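Side-chain contact in enoyl-CoA hydratase, EchA3 (Mycobacterium marinum M, PDB 3R6H), which probably acts as a lyase of the crotonase-like enoyl-CoA hydratase/isomerase family in lipid metabolism: residues Q34-A39 with F85-R90. Residues are numbered along the deposited sequence; the frame is centred on the assembly and turned at random.
Sequences QALNEA and FELSYR
Arg90 NH1 is gripped twice by Asn37, donating to the amide oxygen OD1 at 2.9 Å and to the backbone carbonyl O of the same residue at 3.2 Å. The OD1 bond lies close to the guanidinium plane, and the amide and guanidinium planes are only 16° apart, an edge-on, nearly coplanar meeting. The bond to Asn37 O leaves that plane more steeply and is bent, with an N-H...O angle of 136°. Arg90 spans the gap between the helices as a chain extended from CG to NE, its CG turned away from the backbone N (chi1 -171°); the helix axes are 11.2 Å apart at these segments and run in nearly the same direction. The other terminal nitrogen, NH2, makes salt bridges with Asp41 and Asp44, further along helix 30-46. Beside this pair the side chain of Leu87 starts toward helix 30-46: its CD2 lies 3.3 Å from Asn37 OD1, while CD1 meets Leu36 CD1 at 4.0 Å, the two leucine side chains crossing at about a right angle. Gln33 and Ile40 also touch Leu87, and Val7 of strand 7-12 packs on Leu36. The contact thus joins helix 30-46 to helix 75-92 of the crotonase-like fold through a small leucine contact and one arginine, whose positive charge is probably balanced by the two aspartates; these and the neutral Asn37 together probably restrict how the guanidinium turns.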
# COMPACT_ATOMS: atom_id res chain seq x y z
N GLN A 34 -3.05 22.95 23.47
CA GLN A 34 -3.40 24.35 23.35
C GLN A 34 -2.21 25.14 22.82
O GLN A 34 -2.37 25.99 21.95
CB GLN A 34 -3.81 24.91 24.72
CG GLN A 34 -4.24 26.36 24.66
CD GLN A 34 -4.80 26.85 25.98
OE1 GLN A 34 -5.76 26.28 26.51
NE2 GLN A 34 -4.21 27.90 26.52
N ALA A 35 -1.02 24.81 23.31
CA ALA A 35 0.21 25.50 22.90
C ALA A 35 0.51 25.26 21.43
O ALA A 35 0.89 26.19 20.70
CB ALA A 35 1.37 25.06 23.77
N LEU A 36 0.31 24.03 20.97
CA LEU A 36 0.46 23.71 19.55
C LEU A 36 -0.55 24.45 18.69
O LEU A 36 -0.19 25.02 17.66
CB LEU A 36 0.31 22.21 19.31
CG LEU A 36 1.52 21.34 19.63
CD1 LEU A 36 1.12 19.80 19.63
CD2 LEU A 36 2.70 21.61 18.67
N ASN A 37 -1.82 24.43 19.10
CA ASN A 37 -2.83 25.13 18.34
C ASN A 37 -2.55 26.63 18.22
O ASN A 37 -2.78 27.22 17.18
CB ASN A 37 -4.22 24.85 18.90
CG ASN A 37 -4.80 23.57 18.37
OD1 ASN A 37 -4.82 23.36 17.15
ND2 ASN A 37 -5.26 22.71 19.26
N GLU A 38 -2.08 27.24 19.31
CA GLU A 38 -1.77 28.67 19.31
C GLU A 38 -0.57 28.96 18.41
O GLU A 38 -0.51 30.01 17.75
CB GLU A 38 -1.54 29.16 20.75
CG GLU A 38 -2.86 29.21 21.55
CD GLU A 38 -2.72 29.56 23.03
OE1 GLU A 38 -1.58 29.68 23.51
OE2 GLU A 38 -3.77 29.68 23.71
N ALA A 39 0.38 28.03 18.36
CA ALA A 39 1.55 28.20 17.50
C ALA A 39 1.15 28.10 16.03
O ALA A 39 1.61 28.86 15.18
CB ALA A 39 2.63 27.17 17.85
N PHE A 85 -6.73 14.23 17.89
CA PHE A 85 -7.10 13.88 16.53
C PHE A 85 -7.54 15.07 15.72
O PHE A 85 -7.33 15.09 14.52
CB PHE A 85 -8.12 12.73 16.54
CG PHE A 85 -7.55 11.51 17.17
CD1 PHE A 85 -6.38 10.97 16.65
CD2 PHE A 85 -8.13 10.91 18.28
CE1 PHE A 85 -5.79 9.84 17.23
CE2 PHE A 85 -7.55 9.78 18.87
CZ PHE A 85 -6.38 9.28 18.37
N GLU A 86 -8.09 16.10 16.38
CA GLU A 86 -8.33 17.35 15.67
C GLU A 86 -7.00 17.99 15.17
O GLU A 86 -6.94 18.55 14.06
CB GLU A 86 -9.08 18.35 16.54
CG GLU A 86 -9.57 19.53 15.75
CD GLU A 86 -10.69 19.15 14.77
OE1 GLU A 86 -11.63 18.44 15.19
OE2 GLU A 86 -10.60 19.54 13.57
N LEU A 87 -5.95 17.92 15.98
CA LEU A 87 -4.63 18.38 15.54
C LEU A 87 -4.13 17.60 14.31
O LEU A 87 -3.61 18.21 13.37
CB LEU A 87 -3.58 18.34 16.65
CG LEU A 87 -3.47 19.57 17.56
CD1 LEU A 87 -2.77 19.20 18.89
CD2 LEU A 87 -2.77 20.73 16.83
N SER A 88 -4.27 16.27 14.32
CA SER A 88 -3.95 15.48 13.10
C SER A 88 -4.72 15.97 11.89
O SER A 88 -4.16 16.13 10.82
CB SER A 88 -4.24 13.98 13.28
OG SER A 88 -3.31 13.38 14.15
N TYR A 89 -6.02 16.19 12.05
CA TYR A 89 -6.87 16.67 10.98
C TYR A 89 -6.38 18.04 10.49
O TYR A 89 -6.30 18.29 9.29
CB TYR A 89 -8.33 16.79 11.48
CG TYR A 89 -9.30 17.14 10.37
CD1 TYR A 89 -9.45 18.46 9.94
CD2 TYR A 89 -10.03 16.17 9.73
CE1 TYR A 89 -10.29 18.77 8.89
CE2 TYR A 89 -10.88 16.47 8.71
CZ TYR A 89 -11.01 17.77 8.28
OH TYR A 89 -11.88 18.04 7.24
N ARG A 90 -6.05 18.93 11.43
CA ARG A 90 -5.60 20.28 11.11
C ARG A 90 -4.32 20.26 10.28
O ARG A 90 -4.19 21.01 9.31
CB ARG A 90 -5.38 21.10 12.40
CG ARG A 90 -5.11 22.55 12.12
CD ARG A 90 -5.08 23.41 13.36
NE ARG A 90 -4.81 24.81 13.02
CZ ARG A 90 -4.67 25.80 13.92
NH1 ARG A 90 -4.72 25.56 15.22
NH2 ARG A 90 -4.44 27.04 13.52